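Local coordinates for protein oxidoreductase (Thermotoga maritima, PDB 1ZH8) that probably catalyses NADP-dependent oxidation or reduction of a still undefined substrate, as a member of the GFO/IDH/MocA family of oxidoreductases, at residues A[113-118]-A[315-320]; A[140-145]-A[201-206]; A[194-199]-A[248-253]. All coordinates share one frame; numbering follows the deposited sequence.

Contact 1: A[113-118]-A[315-320]. With NAP (NADP nicotinamide-adenine-dinucleotide phosphate), chain D.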
loop_
_atom_site.group_PDB
_atom_site.type_symbol
_atom_site.label_atom_id
_atom_site.label_comp_id
_atom_site.label_asym_id
_atom_site.label_seq_id
_atom_site.Cartn_x
_atom_site.Cartn_y
_atom_site.Cartn_z
ATOM N N LYS A 113 18.159 12.367 -15.440
ATOM C CA LYS A 113 17.408 11.135 -15.295
ATOM C C LYS A 113 16.211 11.206 -16.237
ATOM O O LYS A 113 15.852 12.293 -16.680
ATOM C CB LYS A 113 16.931 10.971 -13.841
ATOM C CG LYS A 113 16.472 12.259 -13.119
ATOM C CD LYS A 113 15.285 12.989 -13.798
ATOM C CE LYS A 113 14.024 12.159 -13.772
ATOM N NZ LYS A 113 12.938 12.734 -14.576
ATOM N N PRO A 114 15.596 10.057 -16.568
ATOM C CA PRO A 114 16.071 8.684 -16.307
ATOM C C PRO A 114 17.342 8.392 -17.098
ATOM O O PRO A 114 17.566 9.024 -18.143
ATOM C CB PRO A 114 14.915 7.804 -16.810
ATOM C CG PRO A 114 13.690 8.770 -16.883
ATOM C CD PRO A 114 14.277 10.086 -17.232
ATOM N N ILE A 115 18.159 7.450 -16.611
ATOM C CA ILE A 115 19.344 7.042 -17.330
ATOM C C ILE A 115 19.049 6.794 -18.826
ATOM O O ILE A 115 19.794 7.271 -19.679
ATOM C CB ILE A 115 20.050 5.837 -16.667
ATOM C CG1 ILE A 115 21.405 5.570 -17.331
ATOM C CG2 ILE A 115 19.171 4.595 -16.686
ATOM C CD1 ILE A 115 22.128 4.313 -16.813
ATOM N N SER A 116 17.973 6.075 -19.138
ATOM C CA SER A 116 17.558 5.835 -20.525
ATOM C C SER A 116 16.085 5.415 -20.576
ATOM O O SER A 116 15.388 5.537 -19.579
ATOM C CB SER A 116 18.433 4.788 -21.208
ATOM O OG SER A 116 18.165 4.761 -22.597
ATOM N N THR A 117 15.628 4.920 -21.724
ATOM C CA THR A 117 14.214 4.697 -21.958
ATOM C C THR A 117 13.735 3.420 -21.292
ATOM O O THR A 117 12.534 3.252 -21.043
ATOM C CB THR A 117 13.921 4.568 -23.468
ATOM O OG1 THR A 117 14.775 3.552 -24.010
ATOM C CG2 THR A 117 14.185 5.885 -24.196
ATOM N N ASP A 118 14.680 2.524 -21.028
ATOM C CA ASP A 118 14.426 1.208 -20.431
ATOM C C ASP A 118 15.757 0.592 -19.978
ATOM O O ASP A 118 16.839 1.115 -20.284
ATOM C CB ASP A 118 13.734 0.271 -21.440
ATOM C CG ASP A 118 14.430 0.266 -22.784
ATOM O OD1 ASP A 118 15.530 -0.298 -22.863
ATOM O OD2 ASP A 118 13.903 0.861 -23.754
ATOM N N GLN A 315 23.703 3.284 -10.296
ATOM C CA GLN A 315 22.630 3.692 -9.365
ATOM C C GLN A 315 21.360 4.052 -10.119
ATOM O O GLN A 315 20.247 3.691 -9.705
ATOM C CB GLN A 315 23.065 4.887 -8.502
ATOM C CG GLN A 315 24.105 4.570 -7.419
ATOM C CD GLN A 315 23.545 3.627 -6.382
ATOM O OE1 GLN A 315 22.483 3.884 -5.808
ATOM N NE2 GLN A 315 24.229 2.493 -6.168
ATOM N N ALA A 316 21.529 4.757 -11.236
ATOM C CA ALA A 316 20.379 5.259 -11.978
ATOM C C ALA A 316 19.716 4.086 -12.666
ATOM O O ALA A 316 18.490 4.038 -12.802
ATOM C CB ALA A 316 20.803 6.294 -12.994
ATOM N N LEU A 317 20.535 3.122 -13.079
ATOM C CA LEU A 317 20.005 1.958 -13.746
ATOM C C LEU A 317 19.131 1.185 -12.752
ATOM O O LEU A 317 18.034 0.741 -13.093
ATOM C CB LEU A 317 21.126 1.103 -14.333
ATOM C CG LEU A 317 20.604 -0.034 -15.223
ATOM C CD1 LEU A 317 19.968 0.514 -16.465
ATOM C CD2 LEU A 317 21.705 -1.046 -15.583
ATOM N N LYS A 318 19.611 1.066 -11.516
ATOM C CA LYS A 318 18.819 0.434 -10.453
ATOM C C LYS A 318 17.515 1.184 -10.164
ATOM O O LYS A 318 16.496 0.557 -9.899
ATOM C CB LYS A 318 19.642 0.250 -9.171
ATOM C CG LYS A 318 20.785 -0.761 -9.318
ATOM C CD LYS A 318 21.779 -0.677 -8.145
ATOM C CE LYS A 318 22.776 -1.848 -8.235
ATOM N NZ LYS A 318 23.708 -1.925 -7.089
ATOM N N ASP A 319 17.531 2.515 -10.240
ATOM C CA ASP A 319 16.289 3.253 -10.079
ATOM C C ASP A 319 15.297 2.866 -11.181
ATOM O O ASP A 319 14.106 2.616 -10.917
ATOM C CB ASP A 319 16.508 4.762 -10.131
ATOM C CG ASP A 319 17.447 5.274 -9.061
ATOM O OD1 ASP A 319 17.505 4.687 -7.959
ATOM O OD2 ASP A 319 18.120 6.294 -9.340
ATOM N N LEU A 320 15.800 2.813 -12.411
ATOM C CA LEU A 320 14.947 2.570 -13.543
ATOM C C LEU A 320 14.396 1.143 -13.453
ATOM O O LEU A 320 13.206 0.946 -13.613
ATOM C CB LEU A 320 15.700 2.840 -14.849
ATOM C CG LEU A 320 14.921 2.701 -16.153
ATOM C CD1 LEU A 320 13.640 3.511 -16.123
ATOM C CD2 LEU A 320 15.778 3.180 -17.296
HETATM P PA NAP D . 11.808 19.775 -22.621
HETATM O O1A NAP D . 11.288 21.078 -22.131
HETATM O O2A NAP D . 11.051 19.229 -23.758
HETATM O O5B NAP D . 13.372 19.946 -22.932
HETATM C C5B NAP D . 13.983 19.183 -23.947
HETATM C C4B NAP D . 14.865 20.111 -24.759
HETATM O O4B NAP D . 15.678 19.359 -25.651
HETATM C C3B NAP D . 14.047 21.065 -25.622
HETATM O O3B NAP D . 14.768 22.263 -25.629
HETATM C C2B NAP D . 14.115 20.380 -26.976
HETATM O O2B NAP D . 13.806 21.028 -28.205
HETATM C C1B NAP D . 15.551 19.904 -26.956
HETATM N N9A NAP D . 15.782 18.887 -27.979
HETATM C C8A NAP D . 14.897 17.948 -28.460
HETATM N N7A NAP D . 15.539 17.202 -29.386
HETATM C C5A NAP D . 16.814 17.660 -29.500
HETATM C C6A NAP D . 17.895 17.281 -30.286
HETATM N N6A NAP D . 17.783 16.292 -31.157
HETATM N N1A NAP D . 19.095 17.932 -30.164
HETATM C C2A NAP D . 19.217 18.974 -29.278
HETATM N N3A NAP D . 18.152 19.361 -28.505
HETATM C C4A NAP D . 16.975 18.713 -28.614
HETATM O O3 NAP D . 11.740 18.715 -21.427
HETATM P PN NAP D . 12.434 18.921 -19.992
HETATM O O1N NAP D . 13.404 20.061 -19.931
HETATM O O2N NAP D . 11.283 18.799 -19.109
HETATM O O5D NAP D . 13.315 17.588 -19.786
HETATM C C5D NAP D . 14.610 17.397 -20.328
HETATM C C4D NAP D . 15.367 16.400 -19.454
HETATM O O4D NAP D . 15.394 16.890 -18.118
HETATM C C3D NAP D . 14.651 15.046 -19.410
HETATM O O3D NAP D . 15.577 13.987 -19.465
HETATM C C2D NAP D . 13.942 15.023 -18.078
HETATM O O2D NAP D . 13.807 13.718 -17.554
HETATM C C1D NAP D . 14.843 15.916 -17.238
HETATM N N1N NAP D . 14.091 16.538 -16.151
HETATM C C2N NAP D . 14.505 16.309 -14.871
HETATM C C3N NAP D . 13.819 16.868 -13.788
HETATM C C7N NAP D . 14.400 16.803 -12.397
HETATM O O7N NAP D . 13.624 17.363 -11.365
HETATM N N7N NAP D . 15.603 16.245 -12.157
HETATM C C4N NAP D . 12.701 17.677 -14.033
HETATM C C5N NAP D . 12.291 17.920 -15.351
HETATM C C6N NAP D . 12.997 17.340 -16.409
HETATM P P2B NAP D . 13.683 22.579 -28.621
HETATM O O1X NAP D . 15.032 23.165 -28.979
HETATM O O2X NAP D . 13.096 23.403 -27.498
HETATM O O3X NAP D . 12.770 22.562 -29.828
HETATM O O HOH W 1 17.427 6.796 -13.879
#
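Ile115 packs on Ala316, Leu317 and Leu320 in a buried, apolar contact between a cofactor-binding loop of the Rossmann fold and helix 313-329. The loop 113-118 follows parallel strand 108-112 and leads into helix 119-131, just before which Asp118 takes the N-cap position and bonds Thr121. The peptide between Lys113, which binds NADP, and Pro114 is cis, and Ile115, the residue that packs on the helix, follows directly. Ile115 meets the helix with separate branches. Its CB lies against Ala316 CB at 3.8 Å, whereas CD1 reaches out to Leu317 CB at 4.2 Å; CG1 stands anti to the backbone N (chi1 -172°), which carries CD1 slantwise across Leu317. The other branch, CG2, touches Leu320 CD2 at 3.7 Å, the two side chains meeting nearly at right angles. Leu320 CD2 also reaches past Ile115 to the backbone of Ser116 and Asp118. Val125 and Val126 of helix 119-131 and Ile138 of strand 136-139 also pack on Ile115. No direct hydrogen bond links the segments; a single water does so, accepting from Ile115 N at 2.9 Å and donating to Ala316 O at 3.1 Å. On the cofactor side, Lys113 is bent at chi2 and chi3, which folds its chain beside the nicotinamide, with CD 3.6 Å from NADP C2N. Its ammonium also forms a salt bridge with Asp198. The ribose hydroxyl O2D of NADP donates to Lys113 O at 2.6 Å and accepts from Lys113 NZ at 3.3 Å.

Contact 2: A[140-145]-A[201-206]. With NAP (NADP nicotinamide-adenine-dinucleotide phosphate), chain D; EDO (1,2-ethanediol), chain E.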
loop_
_atom_site.group_PDB
_atom_site.type_symbol
_atom_site.label_atom_id
_atom_site.label_comp_id
_atom_site.label_asym_id
_atom_site.label_seq_id
_atom_site.Cartn_x
_atom_site.Cartn_y
_atom_site.Cartn_z
ATOM N N GLU A 140 20.561 12.519 -10.715
ATOM C CA GLU A 140 19.398 12.105 -9.977
ATOM C C GLU A 140 19.390 12.962 -8.752
ATOM O O GLU A 140 20.076 12.665 -7.763
ATOM C CB GLU A 140 19.483 10.619 -9.632
ATOM C CG GLU A 140 18.389 10.146 -8.686
ATOM C CD GLU A 140 17.013 10.683 -9.069
ATOM O OE1 GLU A 140 16.402 10.134 -10.010
ATOM O OE2 GLU A 140 16.559 11.668 -8.435
ATOM N N ASN A 141 18.656 14.061 -8.819
ATOM C CA ASN A 141 18.754 15.058 -7.751
ATOM C C ASN A 141 18.172 14.587 -6.403
ATOM O O ASN A 141 18.613 15.042 -5.352
ATOM C CB ASN A 141 18.163 16.395 -8.185
ATOM C CG ASN A 141 16.702 16.282 -8.501
ATOM O OD1 ASN A 141 16.309 15.588 -9.445
ATOM N ND2 ASN A 141 15.888 16.906 -7.693
ATOM N N PHE A 142 17.231 13.648 -6.419
ATOM C CA PHE A 142 16.715 13.067 -5.155
ATOM C C PHE A 142 17.798 12.423 -4.273
ATOM O O PHE A 142 17.604 12.284 -3.072
ATOM C CB PHE A 142 15.556 12.079 -5.402
ATOM C CG PHE A 142 14.184 12.737 -5.504
ATOM C CD1 PHE A 142 13.991 13.903 -6.258
ATOM C CD2 PHE A 142 13.082 12.176 -4.841
ATOM C CE1 PHE A 142 12.713 14.522 -6.344
ATOM C CE2 PHE A 142 11.799 12.781 -4.906
ATOM C CZ PHE A 142 11.617 13.958 -5.669
ATOM N N ARG A 143 18.936 12.042 -4.854
ATOM C CA ARG A 143 20.080 11.571 -4.058
ATOM C C ARG A 143 20.778 12.680 -3.292
ATOM O O ARG A 143 21.736 12.437 -2.553
ATOM C CB ARG A 143 21.104 10.879 -4.944
ATOM C CG ARG A 143 21.146 9.421 -4.738
ATOM C CD ARG A 143 21.823 8.764 -5.910
ATOM N NE ARG A 143 20.946 7.686 -6.249
ATOM C CZ ARG A 143 20.608 7.316 -7.464
ATOM N NH1 ARG A 143 21.101 7.903 -8.536
ATOM N NH2 ARG A 143 19.763 6.315 -7.581
ATOM N N HIS A 144 20.315 13.906 -3.487
ATOM C CA HIS A 144 20.982 15.037 -2.872
ATOM C C HIS A 144 20.008 15.847 -2.051
ATOM O O HIS A 144 20.328 16.980 -1.698
ATOM C CB HIS A 144 21.595 15.930 -3.950
ATOM C CG HIS A 144 22.565 15.226 -4.844
ATOM N ND1 HIS A 144 23.929 15.265 -4.638
ATOM C CD2 HIS A 144 22.374 14.482 -5.956
ATOM C CE1 HIS A 144 24.536 14.571 -5.583
ATOM N NE2 HIS A 144 23.616 14.092 -6.399
ATOM N N VAL A 145 18.827 15.278 -1.767
ATOM C CA VAL A 145 17.789 15.998 -1.029
ATOM C C VAL A 145 18.002 15.781 0.490
ATOM O O VAL A 145 18.002 14.651 0.958
ATOM C CB VAL A 145 16.343 15.610 -1.537
ATOM C CG1 VAL A 145 15.241 16.179 -0.634
ATOM C CG2 VAL A 145 16.103 16.066 -3.021
ATOM N N VAL A 201 11.784 7.224 -11.169
ATOM C CA VAL A 201 13.202 7.114 -10.822
ATOM C C VAL A 201 13.587 7.967 -9.571
ATOM O O VAL A 201 14.332 7.512 -8.713
ATOM C CB VAL A 201 14.138 7.295 -12.050
ATOM C CG1 VAL A 201 13.863 6.182 -13.059
ATOM C CG2 VAL A 201 13.974 8.684 -12.707
ATOM N N HIS A 202 13.023 9.167 -9.439
ATOM C CA HIS A 202 13.216 9.970 -8.215
ATOM C C HIS A 202 12.825 9.208 -6.955
ATOM O O HIS A 202 13.606 9.114 -5.993
ATOM C CB HIS A 202 12.386 11.255 -8.255
ATOM C CG HIS A 202 12.830 12.217 -9.297
ATOM N ND1 HIS A 202 14.116 12.713 -9.351
ATOM C CD2 HIS A 202 12.163 12.780 -10.330
ATOM C CE1 HIS A 202 14.220 13.543 -10.374
ATOM N NE2 HIS A 202 13.049 13.599 -10.985
ATOM N N HIS A 203 11.612 8.665 -6.964
ATOM C CA HIS A 203 11.113 7.931 -5.817
ATOM C C HIS A 203 11.940 6.659 -5.505
ATOM O O HIS A 203 12.238 6.379 -4.335
ATOM C CB HIS A 203 9.615 7.677 -5.988
ATOM C CG HIS A 203 8.869 8.870 -6.529
ATOM N ND1 HIS A 203 7.944 8.776 -7.549
ATOM C CD2 HIS A 203 8.969 10.193 -6.240
ATOM C CE1 HIS A 203 7.485 9.981 -7.844
ATOM N NE2 HIS A 203 8.087 10.860 -7.062
ATOM N N ALA A 204 12.356 5.914 -6.527
ATOM C CA ALA A 204 13.203 4.747 -6.295
ATOM C C ALA A 204 14.541 5.187 -5.707
ATOM O O ALA A 204 15.088 4.541 -4.786
ATOM C CB ALA A 204 13.417 3.968 -7.601
ATOM N N ALA A 205 15.067 6.302 -6.223
ATOM C CA ALA A 205 16.325 6.809 -5.719
ATOM C C ALA A 205 16.214 7.033 -4.202
ATOM O O ALA A 205 17.043 6.530 -3.418
ATOM C CB ALA A 205 16.728 8.073 -6.453
ATOM N N ALA A 206 15.141 7.707 -3.794
ATOM C CA ALA A 206 14.944 8.022 -2.379
ATOM C C ALA A 206 14.770 6.778 -1.519
ATOM O O ALA A 206 15.396 6.653 -0.469
ATOM C CB ALA A 206 13.786 8.986 -2.187
HETATM P PA NAP D . 11.808 19.775 -22.621
HETATM O O1A NAP D . 11.288 21.078 -22.131
HETATM O O2A NAP D . 11.051 19.229 -23.758
HETATM O O5B NAP D . 13.372 19.946 -22.932
HETATM C C5B NAP D . 13.983 19.183 -23.947
HETATM C C4B NAP D . 14.865 20.111 -24.759
HETATM O O4B NAP D . 15.678 19.359 -25.651
HETATM C C3B NAP D . 14.047 21.065 -25.622
HETATM O O3B NAP D . 14.768 22.263 -25.629
HETATM C C2B NAP D . 14.115 20.380 -26.976
HETATM O O2B NAP D . 13.806 21.028 -28.205
HETATM C C1B NAP D . 15.551 19.904 -26.956
HETATM N N9A NAP D . 15.782 18.887 -27.979
HETATM C C8A NAP D . 14.897 17.948 -28.460
HETATM N N7A NAP D . 15.539 17.202 -29.386
HETATM C C5A NAP D . 16.814 17.660 -29.500
HETATM C C6A NAP D . 17.895 17.281 -30.286
HETATM N N6A NAP D . 17.783 16.292 -31.157
HETATM N N1A NAP D . 19.095 17.932 -30.164
HETATM C C2A NAP D . 19.217 18.974 -29.278
HETATM N N3A NAP D . 18.152 19.361 -28.505
HETATM C C4A NAP D . 16.975 18.713 -28.614
HETATM O O3 NAP D . 11.740 18.715 -21.427
HETATM P PN NAP D . 12.434 18.921 -19.992
HETATM O O1N NAP D . 13.404 20.061 -19.931
HETATM O O2N NAP D . 11.283 18.799 -19.109
HETATM O O5D NAP D . 13.315 17.588 -19.786
HETATM C C5D NAP D . 14.610 17.397 -20.328
HETATM C C4D NAP D . 15.367 16.400 -19.454
HETATM O O4D NAP D . 15.394 16.890 -18.118
HETATM C C3D NAP D . 14.651 15.046 -19.410
HETATM O O3D NAP D . 15.577 13.987 -19.465
HETATM C C2D NAP D . 13.942 15.023 -18.078
HETATM O O2D NAP D . 13.807 13.718 -17.554
HETATM C C1D NAP D . 14.843 15.916 -17.238
HETATM N N1N NAP D . 14.091 16.538 -16.151
HETATM C C2N NAP D . 14.505 16.309 -14.871
HETATM C C3N NAP D . 13.819 16.868 -13.788
HETATM C C7N NAP D . 14.400 16.803 -12.397
HETATM O O7N NAP D . 13.624 17.363 -11.365
HETATM N N7N NAP D . 15.603 16.245 -12.157
HETATM C C4N NAP D . 12.701 17.677 -14.033
HETATM C C5N NAP D . 12.291 17.920 -15.351
HETATM C C6N NAP D . 12.997 17.340 -16.409
HETATM P P2B NAP D . 13.683 22.579 -28.621
HETATM O O1X NAP D . 15.032 23.165 -28.979
HETATM O O2X NAP D . 13.096 23.403 -27.498
HETATM O O3X NAP D . 12.770 22.562 -29.828
HETATM C C1 EDO E . 26.162 14.748 -0.739
HETATM O O1 EDO E . 25.398 15.537 -1.675
HETATM C C2 EDO E . 25.399 14.642 0.581
HETATM O O2 EDO E . 26.031 13.668 1.423
HETATM O O HOH W 2 19.572 6.274 -4.218
#
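Glu140 turns its carboxylate toward His202, joining the loop after Rossmann strand 136-139 to helix 195-211 beside the nicotinamide of NADP. Its CG is anti to the backbone N (chi1 172°) and the chain bends at chi2, which brings the carboxylate back to His202. OE2 takes two hydrogen bonds: His202 ND1 donates to its syn lone pair at 2.8 Å, tilted 19° from the imidazole plane, and Phe142 N donates to its anti lone pair at 2.9 Å. The carboxylate stands almost perpendicular to the imidazole. Lower in the same side chain, Glu140 CG rests on Ala205 CB at 3.5 Å. Next, Asn141 OD1 accepts from the carboxamide N7N of NADP at 2.9 Å, while its ND2 is held by Ser290. Phe142 lays one ring face over His202 CB, a CH-pi contact with the carbon 3.4 Å from the ring centroid and nearly on its normal; Ala206 CB lies at the ring's edge. Arg143 brings its guanidinium face over Ala205 CB, with NH2 3.7 Å away, and pairs with Asp319 of helix 313-329. A water accepts from Arg143 NE and donates to Ala205 O, tying this arginine to the helix backbone. The chemistry implies a fixed imidazole: the ND1 bond to Glu140 sets the ring's rotation and orients His202 NE2 toward the NADP carboxamide, 3.8 Å from C7N.

Contact 3: A[194-199]-A[248-253]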
loop_
_atom_site.group_PDB
_atom_site.type_symbol
_atom_site.label_atom_id
_atom_site.label_comp_id
_atom_site.label_asym_id
_atom_site.label_seq_id
_atom_site.Cartn_x
_atom_site.Cartn_y
_atom_site.Cartn_z
ATOM N N GLY A 194 5.881 5.700 -19.311
ATOM C CA GLY A 194 5.566 7.120 -19.440
ATOM C C GLY A 194 5.954 7.882 -18.180
ATOM O O GLY A 194 7.115 7.858 -17.776
ATOM N N PHE A 195 4.986 8.544 -17.549
ATOM C CA PHE A 195 5.280 9.347 -16.368
ATOM C C PHE A 195 5.744 8.499 -15.213
ATOM O O PHE A 195 6.369 9.017 -14.295
ATOM C CB PHE A 195 4.076 10.178 -15.936
ATOM C CG PHE A 195 3.972 11.472 -16.656
ATOM C CD1 PHE A 195 4.726 12.574 -16.247
ATOM C CD2 PHE A 195 3.136 11.598 -17.762
ATOM C CE1 PHE A 195 4.640 13.787 -16.926
ATOM C CE2 PHE A 195 3.044 12.819 -18.461
ATOM C CZ PHE A 195 3.798 13.914 -18.041
ATOM N N LEU A 196 5.429 7.206 -15.245
ATOM C CA LEU A 196 5.883 6.325 -14.193
ATOM C C LEU A 196 7.410 6.256 -14.101
ATOM O O LEU A 196 7.957 6.254 -12.982
ATOM C CB LEU A 196 5.252 4.939 -14.297
ATOM C CG LEU A 196 3.712 4.911 -14.280
ATOM C CD1 LEU A 196 3.224 3.453 -14.339
ATOM C CD2 LEU A 196 3.139 5.659 -13.065
ATOM N N SER A 197 8.105 6.236 -15.237
ATOM C CA SER A 197 9.569 6.293 -15.197
ATOM C C SER A 197 10.076 7.712 -14.985
ATOM O O SER A 197 11.030 7.937 -14.250
ATOM C CB SER A 197 10.159 5.798 -16.513
ATOM O OG SER A 197 10.221 4.400 -16.543
ATOM N N ASP A 198 9.430 8.660 -15.648
ATOM C CA ASP A 198 9.846 10.046 -15.623
ATOM C C ASP A 198 9.983 10.550 -14.175
ATOM O O ASP A 198 11.055 11.022 -13.789
ATOM C CB ASP A 198 8.877 10.889 -16.477
ATOM C CG ASP A 198 9.188 12.371 -16.451
ATOM O OD1 ASP A 198 10.331 12.760 -16.126
ATOM O OD2 ASP A 198 8.267 13.155 -16.755
ATOM N N GLY A 199 8.927 10.404 -13.379
ATOM C CA GLY A 199 8.969 10.784 -11.981
ATOM C C GLY A 199 9.338 9.640 -11.058
ATOM O O GLY A 199 9.786 9.869 -9.945
ATOM N N TYR A 248 4.340 1.585 -2.426
ATOM C CA TYR A 248 4.558 2.821 -3.143
ATOM C C TYR A 248 3.415 2.934 -4.127
ATOM O O TYR A 248 3.258 2.042 -4.983
ATOM C CB TYR A 248 5.919 2.793 -3.849
ATOM C CG TYR A 248 6.099 3.797 -4.975
ATOM C CD1 TYR A 248 6.163 5.170 -4.723
ATOM C CD2 TYR A 248 6.248 3.363 -6.290
ATOM C CE1 TYR A 248 6.337 6.068 -5.750
ATOM C CE2 TYR A 248 6.446 4.263 -7.338
ATOM C CZ TYR A 248 6.483 5.612 -7.062
ATOM O OH TYR A 248 6.681 6.503 -8.095
ATOM N N THR A 249 2.608 3.995 -3.965
ATOM C CA THR A 249 1.438 4.271 -4.817
ATOM C C THR A 249 1.495 5.718 -5.318
ATOM O O THR A 249 1.753 6.644 -4.540
ATOM C CB THR A 249 0.124 4.071 -4.046
ATOM O OG1 THR A 249 0.006 2.708 -3.675
ATOM C CG2 THR A 249 -1.066 4.431 -4.874
ATOM N N ILE A 250 1.270 5.920 -6.614
ATOM C CA ILE A 250 1.280 7.268 -7.164
ATOM C C ILE A 250 0.279 7.416 -8.287
ATOM O O ILE A 250 0.096 6.498 -9.088
ATOM C CB ILE A 250 2.685 7.687 -7.636
ATOM C CG1 ILE A 250 2.711 9.157 -8.115
ATOM C CG2 ILE A 250 3.197 6.738 -8.721
ATOM C CD1 ILE A 250 4.136 9.733 -8.234
ATOM N N SER A 251 -0.375 8.573 -8.326
ATOM C CA SER A 251 -1.194 8.986 -9.459
ATOM C C SER A 251 -0.643 10.299 -9.938
ATOM O O SER A 251 -0.541 11.241 -9.179
ATOM C CB SER A 251 -2.640 9.190 -9.050
ATOM O OG SER A 251 -3.393 9.685 -10.147
ATOM N N TYR A 252 -0.263 10.373 -11.199
ATOM C CA TYR A 252 0.187 11.648 -11.709
ATOM C C TYR A 252 -0.977 12.596 -12.000
ATOM O O TYR A 252 -0.763 13.804 -12.097
ATOM C CB TYR A 252 1.074 11.444 -12.908
ATOM C CG TYR A 252 2.429 10.951 -12.497
ATOM C CD1 TYR A 252 2.651 9.599 -12.256
ATOM C CD2 TYR A 252 3.500 11.834 -12.354
ATOM C CE1 TYR A 252 3.912 9.131 -11.869
ATOM C CE2 TYR A 252 4.749 11.391 -11.963
ATOM C CZ TYR A 252 4.951 10.037 -11.721
ATOM O OH TYR A 252 6.192 9.583 -11.347
ATOM N N SER A 253 -2.204 12.076 -12.088
ATOM C CA SER A 253 -3.335 12.905 -12.538
ATOM C C SER A 253 -4.330 13.287 -11.436
ATOM O O SER A 253 -4.971 14.321 -11.526
ATOM C CB SER A 253 -4.039 12.224 -13.717
ATOM O OG SER A 253 -5.444 12.235 -13.580
HETATM O O HOH W 3 6.150 7.006 -10.933
#
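Tyr252 OH, Tyr248 OH and Leu196 O converge on one water, which binds the start of helix 195-211 to the end of strand 245-251 in the C-terminal domain. The water donates to Leu196 O at 2.8 Å and lies 2.6 Å from Tyr252 OH, in the plane of that ring. Tyr248 OH, 2.9 Å from the same water, is also hydrogen-bonded to His203 about two turns farther along the helix. Around this polar point the packing is aromatic and aliphatic. Tyr252 CG is anti to the carbonyl carbon (chi1 -75°), which lays the ring under Phe195 CB in a CH-pi contact, that carbon over the ring centre and 3.9 Å from the centroid. The Phe195 ring itself meets Tyr252 obliquely, the planes 37° apart. Leu196 CD2 touches Tyr252 CE1 at 3.8 Å, and Gly199 CA lies at the phenol edge, 3.1 Å from Tyr252 OH. An alanine in place of Tyr252 would remove the ring beneath Phe195 CB and would probably leave the water with one holder fewer and a gap beside Leu196. The chemistry thus joins helix to sheet through a shared water set within a largely apolar interface.

Overall arrangement
All three contacts are buried, and none belongs to the surface. Contacts 1 and 2 touch NADP and link Rossmann-fold loops to helices 313-329 and 195-211; contact 3 lies within the C-terminal domain, between helix and sheet. Helix 195-211 serves both contacts 2 and 3, where His203 is probably hydrogen-bonded to Tyr248. Salt bridges connect the rest: Asp319 of contact 1 with Arg143 of contact 2, and Lys113 of contact 1 with Asp198 of contact 3. Their chemistry differs accordingly. Contact 1 is aliphatic across the segments, contact 2 combines a His-carboxylate hydrogen bond with aromatic packing, and contact 3 shares a water between two tyrosine hydroxyls and a helix carbonyl.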